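Local coordinates for alternansucrase (Leuconostoc mesenteroides, PDB 6HVG), which belongs to glycosyl hydrolase family 70 and combines a TIM-barrel domain with repeats of the choline-binding and cell-wall-binding type, at residues A[295-300]-A[318-323]; A[1365-1370]-A[1377-1382]; A[849-854]-A[1042-1047]. All coordinates share one frame; numbering follows the deposited sequence.

Contact 1 of 3, residues A[295-300]-A[318-323]; sequences GKLQGR and NTFYFD
Leu297 and the rings of Phe320 and Phe322 carry this contact, which has no hydrogen bond across it; one half is methyl on ring, the other ring on peptide backbone. The CD2 methyl of Leu297 lies over one face of the Phe320 ring, displaced toward the rim, where CE1 is the nearest ring atom at 3.3 Å. Leu297 CD2 is 3.7 Å from the Phe320 centroid and 25° off the normal, a CH-pi contact. The leucine branch reaches the ring because CG stands anti to the backbone N (chi1 -167°), and its side chain crosses that of Phe320 at about a right angle. The same methyl grazes the second ring, with CD2 of Leu297 4.4 Å from CZ of Phe322. Phe322 mainly meets backbone: Gly299 N sits over one face, 3.6 Å from CZ of Phe322, and Gly299 CA makes a CH-pi contact 4.1 Å from the Phe322 centroid. Glycine suits this place because it has no side chain to hold the ring off the strand.

Phe320 and Phe322 alternate with Thr319 and Tyr321, whose side chains go to the other face and pack on Phe311. Strand 296-300 runs nearly perpendicular, at 97°, its axis 8.0 Å away. It is the edge strand of a four-stranded antiparallel sheet, whose Thr290 touches both Leu297 and Phe322, while His347 meets the Phe320 ring. The two strands are thus neighbours by packing and not by sheet pairing. Dispersion, the hydrophobic effect and peptide-on-ring packing hold them: a largely buried, aromatic-rich seam joining two small sheets.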
ATOM      1  N   GLY A 295      39.168  37.128  19.828  1.00 96.95           N
ATOM      2  CA  GLY A 295      38.687  37.050  18.451  1.00 96.13           C
ATOM      3  C   GLY A 295      39.092  35.800  17.686  1.00 96.60           C
ATOM      4  O   GLY A 295      38.899  35.740  16.475  1.00 96.27           O
ATOM      5  N   LYS A 296      39.624  34.792  18.374  1.00 99.10           N
ATOM      6  CA  LYS A 296      40.232  33.628  17.711  1.00 96.37           C
ATOM      7  C   LYS A 296      39.628  32.303  18.208  1.00 93.65           C
ATOM      8  O   LYS A 296      39.395  32.132  19.409  1.00 96.59           O
ATOM      9  CB  LYS A 296      41.760  33.633  17.904  1.00 90.24           C
ATOM     10  N   LEU A 297      39.369  31.376  17.282  1.00 85.66           N
ATOM     11  CA  LEU A 297      38.879  30.047  17.672  1.00 80.20           C
ATOM     12  C   LEU A 297      39.974  29.363  18.481  1.00 77.89           C
ATOM     13  O   LEU A 297      41.160  29.542  18.191  1.00 74.95           O
ATOM     14  CB  LEU A 297      38.524  29.195  16.456  1.00 77.73           C
ATOM     15  CG  LEU A 297      37.724  27.935  16.767  1.00 77.65           C
ATOM     16  CD1 LEU A 297      36.302  28.279  17.182  1.00 81.17           C
ATOM     17  CD2 LEU A 297      37.695  26.991  15.576  1.00 75.63           C
ATOM     18  N   GLN A 298      39.568  28.637  19.522  1.00 77.33           N
ATOM     19  CA  GLN A 298      40.473  27.839  20.360  1.00 73.34           C
ATOM     20  C   GLN A 298      39.857  26.471  20.422  1.00 71.10           C
ATOM     21  O   GLN A 298      38.644  26.321  20.255  1.00 67.09           O
ATOM     22  CB  GLN A 298      40.574  28.368  21.788  1.00 76.54           C
ATOM     23  CG  GLN A 298      41.687  29.375  22.058  1.00 80.55           C
ATOM     24  CD  GLN A 298      41.599  30.031  23.432  1.00 83.39           C
ATOM     25  OE1 GLN A 298      41.912  31.214  23.582  1.00 81.05           O
ATOM     26  NE2 GLN A 298      41.171  29.266  24.440  1.00 85.60           N
ATOM     27  N   GLY A 299      40.684  25.471  20.714  1.00 72.55           N
ATOM     28  CA  GLY A 299      40.211  24.092  20.839  1.00 72.48           C
ATOM     29  C   GLY A 299      40.392  23.584  22.254  1.00 73.13           C
ATOM     30  O   GLY A 299      41.407  23.834  22.906  1.00 71.61           O
ATOM     31  N   ARG A 300      39.387  22.855  22.715  1.00 75.22           N
ATOM     32  CA  ARG A 300      39.372  22.267  24.031  1.00 79.16           C
ATOM     33  C   ARG A 300      39.147  20.779  23.868  1.00 77.08           C
ATOM     34  O   ARG A 300      38.236  20.375  23.142  1.00 73.78           O
ATOM     35  CB  ARG A 300      38.204  22.871  24.817  1.00 82.71           C
ATOM     36  CG  ARG A 300      38.316  22.755  26.332  1.00 84.10           C
ATOM     37  CD  ARG A 300      39.397  23.638  26.909  1.00 85.47           C
ATOM     38  NE  ARG A 300      39.219  25.048  26.604  1.00 87.70           N
ATOM     39  CZ  ARG A 300      39.903  26.027  27.192  1.00 91.75           C
ATOM     40  NH1 ARG A 300      39.667  27.285  26.833  1.00 96.49           N
ATOM     41  NH2 ARG A 300      40.821  25.764  28.127  1.00 86.92           N
ATOM     42  N   ASN A 318      33.599  19.072  12.708  1.00 61.41           N
ATOM     43  CA  ASN A 318      34.709  19.639  11.966  1.00 59.96           C
ATOM     44  C   ASN A 318      36.008  19.452  12.703  1.00 59.37           C
ATOM     45  O   ASN A 318      36.088  19.660  13.917  1.00 66.16           O
ATOM     46  CB  ASN A 318      34.549  21.150  11.797  1.00 62.59           C
ATOM     47  CG  ASN A 318      33.329  21.519  11.008  1.00 64.28           C
ATOM     48  OD1 ASN A 318      32.400  22.073  11.554  1.00 67.73           O
ATOM     49  ND2 ASN A 318      33.322  21.207   9.715  1.00 66.63           N
ATOM     50  N   THR A 319      37.046  19.117  11.962  1.00 57.26           N
ATOM     51  CA  THR A 319      38.357  18.954  12.546  1.00 58.01           C
ATOM     52  C   THR A 319      39.186  20.184  12.238  1.00 59.43           C
ATOM     53  O   THR A 319      39.082  20.732  11.145  1.00 61.10           O
ATOM     54  CB  THR A 319      39.033  17.674  12.043  1.00 56.37           C
ATOM     55  OG1 THR A 319      38.119  16.574  12.193  1.00 51.83           O
ATOM     56  CG2 THR A 319      40.314  17.400  12.840  1.00 59.31           C
ATOM     57  N   PHE A 320      39.958  20.640  13.223  1.00 58.93           N
ATOM     58  CA  PHE A 320      40.878  21.769  13.058  1.00 60.40           C
ATOM     59  C   PHE A 320      42.251  21.269  13.453  1.00 62.30           C
ATOM     60  O   PHE A 320      42.372  20.182  14.009  1.00 64.03           O
ATOM     61  CB  PHE A 320      40.517  22.956  13.978  1.00 59.71           C
ATOM     62  CG  PHE A 320      39.132  23.479  13.778  1.00 59.17           C
ATOM     63  CD1 PHE A 320      38.912  24.642  13.054  1.00 59.47           C
ATOM     64  CD2 PHE A 320      38.035  22.778  14.282  1.00 60.18           C
ATOM     65  CE1 PHE A 320      37.617  25.091  12.830  1.00 61.18           C
ATOM     66  CE2 PHE A 320      36.740  23.235  14.082  1.00 58.51           C
ATOM     67  CZ  PHE A 320      36.528  24.390  13.347  1.00 58.83           C
ATOM     68  N   TYR A 321      43.270  22.064  13.172  1.00 61.85           N
ATOM     69  CA  TYR A 321      44.601  21.815  13.712  1.00 64.63           C
ATOM     70  C   TYR A 321      45.028  23.062  14.439  1.00 64.23           C
ATOM     71  O   TYR A 321      44.846  24.161  13.937  1.00 68.42           O
ATOM     72  CB  TYR A 321      45.636  21.472  12.616  1.00 65.71           C
ATOM     73  CG  TYR A 321      46.998  21.179  13.202  1.00 65.43           C
ATOM     74  CD1 TYR A 321      47.329  19.898  13.634  1.00 65.49           C
ATOM     75  CD2 TYR A 321      47.929  22.198  13.375  1.00 68.34           C
ATOM     76  CE1 TYR A 321      48.559  19.627  14.218  1.00 66.43           C
ATOM     77  CE2 TYR A 321      49.168  21.941  13.948  1.00 67.92           C
ATOM     78  CZ  TYR A 321      49.479  20.653  14.367  1.00 67.61           C
ATOM     79  OH  TYR A 321      50.703  20.417  14.946  1.00 69.93           O
ATOM     80  N   PHE A 322      45.611  22.898  15.621  1.00 63.31           N
ATOM     81  CA  PHE A 322      46.005  24.044  16.425  1.00 65.72           C
ATOM     82  C   PHE A 322      47.496  23.997  16.706  1.00 69.62           C
ATOM     83  O   PHE A 322      48.003  22.975  17.157  1.00 73.77           O
ATOM     84  CB  PHE A 322      45.213  24.066  17.740  1.00 64.92           C
ATOM     85  CG  PHE A 322      43.728  24.260  17.558  1.00 62.11           C
ATOM     86  CD1 PHE A 322      43.196  25.526  17.365  1.00 60.67           C
ATOM     87  CD2 PHE A 322      42.856  23.177  17.591  1.00 60.34           C
ATOM     88  CE1 PHE A 322      41.830  25.710  17.197  1.00 58.71           C
ATOM     89  CE2 PHE A 322      41.489  23.358  17.425  1.00 59.62           C
ATOM     90  CZ  PHE A 322      40.971  24.627  17.252  1.00 57.57           C
ATOM     91  N   ASP A 323      48.184  25.109  16.456  1.00 73.41           N
ATOM     92  CA  ASP A 323      49.652  25.154  16.549  1.00 76.00           C
ATOM     93  C   ASP A 323      50.157  25.311  17.998  1.00 79.35           C
ATOM     94  O   ASP A 323      49.357  25.297  18.940  1.00 83.89           O
ATOM     95  CB  ASP A 323      50.212  26.237  15.608  1.00 76.67           C
ATOM     96  CG  ASP A 323      49.885  27.660  16.053  1.00 77.37           C
ATOM     97  OD1 ASP A 323      49.704  27.905  17.257  1.00 75.57           O
ATOM     98  OD2 ASP A 323      49.849  28.560  15.198  1.00 77.12           O
TER

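Contact 2 of 3, residues A[1365-1370]-A[1377-1382]; sequences LRKGFG and VYYFDD
Gly1368 pairs with Phe1380, and Gly1370 with Tyr1378, as hydrogen-bonded pairs of an antiparallel hairpin, flanking the non-hydrogen-bonded pair Phe1369-Tyr1379. Gly1370 N to Tyr1378 O measures 2.9 Å, with 163° at the hydrogen. At the other end Lys1367 and Gly1368 both face Phe1380: Gly1368 N bonds Phe1380 O at 3.1 Å, whereas Lys1367 N reaches that oxygen weakly and bonds Asp1381 O from above its carbonyl plane.

The Tyr1379 ring turns an edge, through CD2, onto the centre of the Phe1369 face, with planes at 66°. A chi1 of 178° lays the tyrosine across Gly1368, whose N is 3.4 Å from Tyr1379 CE2, toward Lys1367, where Tyr1379 OH lies 3.5 Å from Lys1367 CG. Val1377 CG1 also touches Phe1369. On the other face, Leu1365 CD2 meets Phe1380 CD2 at 3.9 Å; Gly1370, lacking a side chain, lets the Phe1380 ring edge approach its CA, and Gly1368 O also lies at that ring's edge. Asp1382 O lies over one face of the Arg1366 guanidinium without a hydrogen bond; Arg1366 NE forms a salt bridge with Glu1364, and the group a cation-pi contact with Trp1323. Asp1382 OD1 forms a long, weak salt bridge with Lys1367 NZ.

The geometry fits a G1 beta bulge; short aromatic-rich hairpins build choline- and cell-wall-binding repeats.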
ATOM      1  N   LEU A1365      36.401   9.727  -8.199  1.00 46.24           N
ATOM      2  CA  LEU A1365      36.078  10.445  -6.957  1.00 47.72           C
ATOM      3  C   LEU A1365      34.597  10.275  -6.668  1.00 46.16           C
ATOM      4  O   LEU A1365      33.771  10.373  -7.580  1.00 40.27           O
ATOM      5  CB  LEU A1365      36.418  11.931  -7.075  1.00 48.25           C
ATOM      6  CG  LEU A1365      36.202  12.837  -5.860  1.00 49.72           C
ATOM      7  CD1 LEU A1365      37.146  12.494  -4.720  1.00 53.22           C
ATOM      8  CD2 LEU A1365      36.386  14.289  -6.249  1.00 50.88           C
ATOM      9  N   ARG A1366      34.286   9.979  -5.408  1.00 48.41           N
ATOM     10  CA  ARG A1366      32.918   9.680  -4.981  1.00 51.52           C
ATOM     11  C   ARG A1366      32.607  10.316  -3.639  1.00 53.59           C
ATOM     12  O   ARG A1366      33.380  10.161  -2.684  1.00 58.16           O
ATOM     13  CB  ARG A1366      32.754   8.176  -4.819  1.00 52.18           C
ATOM     14  CG  ARG A1366      32.940   7.368  -6.077  1.00 55.06           C
ATOM     15  CD  ARG A1366      32.821   5.868  -5.785  1.00 58.27           C
ATOM     16  NE  ARG A1366      31.842   5.318  -6.724  1.00 62.11           N
ATOM     17  CZ  ARG A1366      30.940   4.381  -6.447  1.00 68.57           C
ATOM     18  NH1 ARG A1366      30.875   3.842  -5.229  1.00 68.97           N
ATOM     19  NH2 ARG A1366      30.099   3.982  -7.407  1.00 70.82           N
ATOM     20  N   LYS A1367      31.480  11.028  -3.559  1.00 55.69           N
ATOM     21  CA  LYS A1367      30.997  11.600  -2.302  1.00 59.13           C
ATOM     22  C   LYS A1367      31.996  12.655  -1.813  1.00 53.14           C
ATOM     23  O   LYS A1367      32.387  12.677  -0.653  1.00 54.78           O
ATOM     24  CB  LYS A1367      30.758  10.483  -1.258  1.00 68.49           C
ATOM     25  CG  LYS A1367      29.676  10.805  -0.237  1.00 85.53           C
ATOM     26  CD  LYS A1367      29.565   9.765   0.883  1.00 91.15           C
ATOM     27  CE  LYS A1367      28.468  10.151   1.873  1.00 91.93           C
ATOM     28  NZ  LYS A1367      27.118  10.133   1.232  1.00 94.30           N
ATOM     29  N   GLY A1368      32.379  13.556  -2.706  1.00 48.14           N
ATOM     30  CA  GLY A1368      33.397  14.546  -2.365  1.00 48.90           C
ATOM     31  C   GLY A1368      33.641  15.623  -3.402  1.00 46.54           C
ATOM     32  O   GLY A1368      33.150  15.541  -4.534  1.00 45.53           O
ATOM     33  N   PHE A1369      34.398  16.634  -3.003  1.00 44.99           N
ATOM     34  CA  PHE A1369      34.634  17.772  -3.853  1.00 49.01           C
ATOM     35  C   PHE A1369      35.882  17.609  -4.703  1.00 48.06           C
ATOM     36  O   PHE A1369      36.881  17.072  -4.242  1.00 45.69           O
ATOM     37  CB  PHE A1369      34.726  19.052  -3.013  1.00 51.59           C
ATOM     38  CG  PHE A1369      33.418  19.457  -2.383  1.00 55.01           C
ATOM     39  CD1 PHE A1369      33.092  18.990  -1.118  1.00 56.99           C
ATOM     40  CD2 PHE A1369      32.520  20.319  -3.036  1.00 54.25           C
ATOM     41  CE1 PHE A1369      31.913  19.363  -0.510  1.00 56.17           C
ATOM     42  CE2 PHE A1369      31.339  20.690  -2.426  1.00 54.92           C
ATOM     43  CZ  PHE A1369      31.035  20.196  -1.173  1.00 56.65           C
ATOM     44  N   GLY A1370      35.826  18.115  -5.938  1.00 51.48           N
ATOM     45  CA  GLY A1370      36.920  17.948  -6.896  1.00 52.46           C
ATOM     46  C   GLY A1370      37.210  19.224  -7.620  1.00 54.38           C
ATOM     47  O   GLY A1370      36.302  19.813  -8.195  1.00 58.62           O
ATOM     48  N   VAL A1377      35.430  24.488  -8.036  1.00 66.45           N
ATOM     49  CA  VAL A1377      35.140  23.298  -7.246  1.00 62.89           C
ATOM     50  C   VAL A1377      33.787  22.726  -7.636  1.00 57.89           C
ATOM     51  O   VAL A1377      32.824  23.460  -7.793  1.00 57.43           O
ATOM     52  CB  VAL A1377      35.186  23.573  -5.724  1.00 66.48           C
ATOM     53  CG1 VAL A1377      34.935  22.287  -4.962  1.00 66.00           C
ATOM     54  CG2 VAL A1377      36.547  24.153  -5.343  1.00 70.16           C
ATOM     55  N   TYR A1378      33.738  21.405  -7.814  1.00 54.74           N
ATOM     56  CA  TYR A1378      32.511  20.674  -8.118  1.00 52.92           C
ATOM     57  C   TYR A1378      32.321  19.591  -7.054  1.00 54.39           C
ATOM     58  O   TYR A1378      33.254  19.302  -6.305  1.00 58.73           O
ATOM     59  CB  TYR A1378      32.610  20.023  -9.496  1.00 53.05           C
ATOM     60  CG  TYR A1378      32.854  20.979 -10.648  1.00 52.69           C
ATOM     61  CD1 TYR A1378      34.113  21.494 -10.911  1.00 53.05           C
ATOM     62  CD2 TYR A1378      31.802  21.353 -11.498  1.00 53.07           C
ATOM     63  CE1 TYR A1378      34.317  22.367 -11.976  1.00 54.31           C
ATOM     64  CE2 TYR A1378      31.999  22.217 -12.561  1.00 52.54           C
ATOM     65  CZ  TYR A1378      33.253  22.716 -12.804  1.00 53.32           C
ATOM     66  OH  TYR A1378      33.432  23.559 -13.867  1.00 54.96           O
ATOM     67  N   TYR A1379      31.126  19.007  -6.970  1.00 50.62           N
ATOM     68  CA  TYR A1379      30.889  17.882  -6.074  1.00 50.04           C
ATOM     69  C   TYR A1379      30.400  16.667  -6.853  1.00 51.43           C
ATOM     70  O   TYR A1379      29.682  16.796  -7.833  1.00 48.60           O
ATOM     71  CB  TYR A1379      29.855  18.234  -4.990  1.00 49.41           C
ATOM     72  CG  TYR A1379      29.501  17.085  -4.035  1.00 47.89           C
ATOM     73  CD1 TYR A1379      28.439  16.236  -4.286  1.00 46.13           C
ATOM     74  CD2 TYR A1379      30.245  16.858  -2.878  1.00 49.15           C
ATOM     75  CE1 TYR A1379      28.123  15.197  -3.420  1.00 45.70           C
ATOM     76  CE2 TYR A1379      29.934  15.816  -2.008  1.00 46.35           C
ATOM     77  CZ  TYR A1379      28.870  14.999  -2.285  1.00 44.69           C
ATOM     78  OH  TYR A1379      28.585  13.952  -1.438  1.00 44.53           O
ATOM     79  N   PHE A1380      30.791  15.484  -6.375  1.00 51.65           N
ATOM     80  CA  PHE A1380      30.469  14.233  -7.036  1.00 50.54           C
ATOM     81  C   PHE A1380      29.816  13.280  -6.039  1.00 53.78           C
ATOM     82  O   PHE A1380      30.338  13.088  -4.928  1.00 55.34           O
ATOM     83  CB  PHE A1380      31.758  13.655  -7.660  1.00 48.26           C
ATOM     84  CG  PHE A1380      32.400  14.596  -8.634  1.00 45.75           C
ATOM     85  CD1 PHE A1380      32.052  14.569  -9.964  1.00 43.73           C
ATOM     86  CD2 PHE A1380      33.313  15.546  -8.211  1.00 47.85           C
ATOM     87  CE1 PHE A1380      32.616  15.459 -10.856  1.00 43.90           C
ATOM     88  CE2 PHE A1380      33.889  16.445  -9.105  1.00 45.30           C
ATOM     89  CZ  PHE A1380      33.532  16.402 -10.426  1.00 43.54           C
ATOM     90  N   ASP A1381      28.715  12.655  -6.457  1.00 52.78           N
ATOM     91  CA  ASP A1381      27.853  11.905  -5.545  1.00 53.71           C
ATOM     92  C   ASP A1381      28.357  10.482  -5.206  1.00 51.49           C
ATOM     93  O   ASP A1381      29.436  10.085  -5.603  1.00 47.32           O
ATOM     94  CB  ASP A1381      26.415  11.883  -6.080  1.00 54.12           C
ATOM     95  CG  ASP A1381      26.236  10.998  -7.276  1.00 60.58           C
ATOM     96  OD1 ASP A1381      27.110  10.130  -7.532  1.00 60.95           O
ATOM     97  OD2 ASP A1381      25.195  11.148  -7.964  1.00 64.62           O
ATOM     98  N   ASP A1382      27.573   9.747  -4.426  1.00 55.90           N
ATOM     99  CA  ASP A1382      27.880   8.376  -4.004  1.00 58.18           C
ATOM    100  C   ASP A1382      28.412   7.510  -5.144  1.00 56.66           C
ATOM    101  O   ASP A1382      29.279   6.667  -4.917  1.00 57.25           O
ATOM    102  CB  ASP A1382      26.628   7.688  -3.428  1.00 63.49           C
ATOM    103  CG  ASP A1382      26.085   8.373  -2.177  1.00 74.40           C
ATOM    104  OD1 ASP A1382      26.151   9.622  -2.079  1.00 83.52           O
ATOM    105  OD2 ASP A1382      25.551   7.662  -1.292  1.00 82.94           O
TER

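Contact 3 of 3, residues A[849-854]-A[1042-1047]; sequences ALLKAR and SNVIYE
Helix 844-857 packs against the outside of the TIM barrel here, where Leu851 and Arg854, one turn apart, meet Val1044 at the entrance to strand 1045-1047. The helix follows strand 821-825, the parallel neighbour of strand 1045-1047, but a largely antiparallel sheet region intervenes in the chain before the second strand is reached.

Arg854 does most of the touching. Its chi1 of -170° swings the chain opposite the main-chain nitrogen, and it stays extended as far as NE, carrying the guanidinium away from the helix to the loop. There NH1 of Arg854 lies 3.3 Å from Val1044 CG2, the arginine and valine side chains sliding past each other in opposite directions. Arg854 NH1 is also 3.4 Å from Asn1043 O, and Ser1042 C stands at the guanidinium edge, 4.0 Å from NH1 of Arg854. One turn back, the CD2 methyl of Leu851 meets Val1044 CG1 at 4.2 Å. Branched valine suits the spot, since one methyl faces the leucine and the other the arginine.

The polar end of Arg854 is satisfied nearby: NH2 donates to Asp1041 O, at the end of helix 1038-1041, and NE weakly to Leu815 O. On the loop, Asn1043 OD1 and Val1044 N both bond Thr1080 OG1, fixing the approach to the strand.

A buried guanidinium is therefore bound through main-chain oxygens, which would be expected to favour its positive charge, while its flank rests on a methyl. The arginine links helix 844-857 to the loop leading into strand 1045-1047 and packs on Pro822 of neighbouring strand 821-825.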
ATOM      1  N   ALA A 849     -35.487  -3.827   8.348  1.00 46.65           N
ATOM      2  CA  ALA A 849     -36.696  -3.021   8.387  1.00 46.48           C
ATOM      3  C   ALA A 849     -36.680  -1.933   7.334  1.00 46.48           C
ATOM      4  O   ALA A 849     -37.664  -1.748   6.591  1.00 51.19           O
ATOM      5  CB  ALA A 849     -36.872  -2.404   9.763  1.00 47.42           C
ATOM      6  N   LEU A 850     -35.570  -1.210   7.268  1.00 46.73           N
ATOM      7  CA  LEU A 850     -35.387  -0.163   6.259  1.00 47.04           C
ATOM      8  C   LEU A 850     -35.572  -0.719   4.852  1.00 45.22           C
ATOM      9  O   LEU A 850     -36.187  -0.081   3.992  1.00 42.56           O
ATOM     10  CB  LEU A 850     -34.003   0.500   6.407  1.00 46.18           C
ATOM     11  CG  LEU A 850     -33.847   1.405   7.636  1.00 46.03           C
ATOM     12  CD1 LEU A 850     -32.381   1.737   7.861  1.00 46.76           C
ATOM     13  CD2 LEU A 850     -34.660   2.681   7.529  1.00 44.97           C
ATOM     14  N   LEU A 851     -35.040  -1.913   4.638  1.00 45.38           N
ATOM     15  CA  LEU A 851     -35.088  -2.553   3.322  1.00 47.82           C
ATOM     16  C   LEU A 851     -36.497  -2.935   2.912  1.00 47.41           C
ATOM     17  O   LEU A 851     -36.870  -2.733   1.755  1.00 51.24           O
ATOM     18  CB  LEU A 851     -34.179  -3.786   3.276  1.00 46.94           C
ATOM     19  CG  LEU A 851     -32.715  -3.450   3.005  1.00 44.86           C
ATOM     20  CD1 LEU A 851     -31.812  -4.603   3.406  1.00 44.21           C
ATOM     21  CD2 LEU A 851     -32.514  -3.077   1.547  1.00 45.54           C
ATOM     22  N   LYS A 852     -37.265  -3.472   3.854  1.00 47.94           N
ATOM     23  CA  LYS A 852     -38.680  -3.827   3.619  1.00 48.18           C
ATOM     24  C   LYS A 852     -39.573  -2.598   3.498  1.00 46.02           C
ATOM     25  O   LYS A 852     -40.516  -2.568   2.686  1.00 45.21           O
ATOM     26  CB  LYS A 852     -39.187  -4.753   4.719  1.00 49.39           C
ATOM     27  CG  LYS A 852     -38.581  -6.140   4.632  1.00 53.41           C
ATOM     28  CD  LYS A 852     -39.095  -7.105   5.688  1.00 60.84           C
ATOM     29  CE  LYS A 852     -38.305  -6.975   6.976  1.00 68.30           C
ATOM     30  NZ  LYS A 852     -38.682  -7.951   8.038  1.00 72.24           N
ATOM     31  N   ALA A 853     -39.258  -1.582   4.294  1.00 44.49           N
ATOM     32  CA  ALA A 853     -39.947  -0.296   4.230  1.00 42.79           C
ATOM     33  C   ALA A 853     -39.695   0.387   2.890  1.00 42.10           C
ATOM     34  O   ALA A 853     -40.560   1.113   2.373  1.00 43.22           O
ATOM     35  CB  ALA A 853     -39.479   0.602   5.365  1.00 42.21           C
ATOM     36  N   ARG A 854     -38.509   0.162   2.322  1.00 41.78           N
ATOM     37  CA  ARG A 854     -38.156   0.766   1.047  1.00 42.36           C
ATOM     38  C   ARG A 854     -39.072   0.248  -0.056  1.00 44.55           C
ATOM     39  O   ARG A 854     -39.482   1.008  -0.929  1.00 47.92           O
ATOM     40  CB  ARG A 854     -36.691   0.509   0.707  1.00 43.31           C
ATOM     41  CG  ARG A 854     -36.157   1.298  -0.488  1.00 43.94           C
ATOM     42  CD  ARG A 854     -34.675   0.997  -0.770  1.00 42.64           C
ATOM     43  NE  ARG A 854     -34.130   1.897  -1.791  1.00 43.70           N
ATOM     44  CZ  ARG A 854     -34.146   1.669  -3.108  1.00 46.27           C
ATOM     45  NH1 ARG A 854     -34.649   0.544  -3.624  1.00 51.57           N
ATOM     46  NH2 ARG A 854     -33.645   2.567  -3.937  1.00 46.27           N
ATOM     47  N   SER A1042     -35.724   1.552  -8.115  1.00 49.83           N
ATOM     48  CA  SER A1042     -36.408   0.415  -7.498  1.00 49.79           C
ATOM     49  C   SER A1042     -35.516  -0.806  -7.305  1.00 49.98           C
ATOM     50  O   SER A1042     -35.958  -1.799  -6.731  1.00 54.24           O
ATOM     51  CB  SER A1042     -37.633   0.034  -8.322  1.00 48.69           C
ATOM     52  OG  SER A1042     -38.465   1.173  -8.529  1.00 50.21           O
ATOM     53  N   ASN A1043     -34.272  -0.742  -7.788  1.00 47.16           N
ATOM     54  CA  ASN A1043     -33.310  -1.819  -7.600  1.00 44.50           C
ATOM     55  C   ASN A1043     -32.482  -1.675  -6.350  1.00 43.47           C
ATOM     56  O   ASN A1043     -32.299  -0.591  -5.842  1.00 45.86           O
ATOM     57  CB  ASN A1043     -32.379  -1.897  -8.789  1.00 43.78           C
ATOM     58  CG  ASN A1043     -33.080  -2.389 -10.020  1.00 44.14           C
ATOM     59  OD1 ASN A1043     -33.265  -3.595 -10.190  1.00 42.60           O
ATOM     60  ND2 ASN A1043     -33.502  -1.461 -10.879  1.00 45.69           N
ATOM     61  N   VAL A1044     -32.018  -2.803  -5.835  1.00 44.44           N
ATOM     62  CA  VAL A1044     -31.064  -2.841  -4.728  1.00 41.49           C
ATOM     63  C   VAL A1044     -30.060  -3.952  -5.011  1.00 40.80           C
ATOM     64  O   VAL A1044     -30.455  -5.099  -5.281  1.00 40.71           O
ATOM     65  CB  VAL A1044     -31.752  -3.142  -3.398  1.00 40.40           C
ATOM     66  CG1 VAL A1044     -30.720  -3.198  -2.288  1.00 42.57           C
ATOM     67  CG2 VAL A1044     -32.812  -2.105  -3.099  1.00 39.62           C
ATOM     68  N   ILE A1045     -28.776  -3.623  -4.937  1.00 39.61           N
ATOM     69  CA  ILE A1045     -27.723  -4.623  -5.096  1.00 39.70           C
ATOM     70  C   ILE A1045     -27.274  -5.087  -3.730  1.00 39.80           C
ATOM     71  O   ILE A1045     -27.154  -4.284  -2.816  1.00 43.52           O
ATOM     72  CB  ILE A1045     -26.499  -4.051  -5.822  1.00 38.98           C
ATOM     73  CG1 ILE A1045     -26.898  -3.472  -7.175  1.00 40.53           C
ATOM     74  CG2 ILE A1045     -25.458  -5.132  -6.040  1.00 37.94           C
ATOM     75  CD1 ILE A1045     -25.831  -2.628  -7.805  1.00 39.58           C
ATOM     76  N   TYR A1046     -27.037  -6.373  -3.591  1.00 39.94           N
ATOM     77  CA  TYR A1046     -26.500  -6.906  -2.364  1.00 43.81           C
ATOM     78  C   TYR A1046     -25.130  -7.436  -2.680  1.00 46.11           C
ATOM     79  O   TYR A1046     -24.983  -8.349  -3.498  1.00 43.54           O
ATOM     80  CB  TYR A1046     -27.386  -8.016  -1.840  1.00 45.67           C
ATOM     81  CG  TYR A1046     -26.930  -8.690  -0.576  1.00 46.71           C
ATOM     82  CD1 TYR A1046     -26.932  -8.017   0.629  1.00 48.61           C
ATOM     83  CD2 TYR A1046     -26.533 -10.012  -0.581  1.00 49.56           C
ATOM     84  CE1 TYR A1046     -26.536  -8.636   1.801  1.00 49.04           C
ATOM     85  CE2 TYR A1046     -26.147 -10.644   0.588  1.00 52.70           C
ATOM     86  CZ  TYR A1046     -26.144  -9.949   1.775  1.00 50.84           C
ATOM     87  OH  TYR A1046     -25.755 -10.587   2.926  1.00 53.69           O
ATOM     88  N   GLU A1047     -24.126  -6.833  -2.055  1.00 48.08           N
ATOM     89  CA  GLU A1047     -22.765  -7.311  -2.181  1.00 47.95           C
ATOM     90  C   GLU A1047     -22.613  -8.366  -1.127  1.00 46.12           C
ATOM     91  O   GLU A1047     -22.450  -8.043   0.057  1.00 47.37           O
ATOM     92  CB  GLU A1047     -21.841  -6.158  -1.914  1.00 50.48           C
ATOM     93  CG  GLU A1047     -20.384  -6.495  -2.130  1.00 55.96           C
ATOM     94  CD  GLU A1047     -19.488  -5.396  -1.600  1.00 56.87           C
ATOM     95  OE1 GLU A1047     -19.916  -4.706  -0.662  1.00 55.07           O
ATOM     96  OE2 GLU A1047     -18.383  -5.207  -2.129  1.00 61.17           O
TER

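Overall arrangement
Contact 1, at residues 295-300 and 318-323, comes first along the chain, contact 3 next and contact 2 last. Nevertheless contacts 1 and 2 are the near neighbours, their centres 26 Å apart and their nearest atoms about 10 Å apart without touching. Both lie among small antiparallel sheets of the repeats. Asn351 and Ala353 follow contact 1 in sequence; Asn351 bonds Arg1366 O and Ala353 pairs through its backbone with Phe1369, so repeats from both sides of the barrel region come together. Contact 3 lies across the chain's centre, its own centre 81 Å from that of contact 1 and 68 Å from that of contact 2. The repeat region holding contacts 1 and 2 is thus well separated from the barrel wall of contact 3.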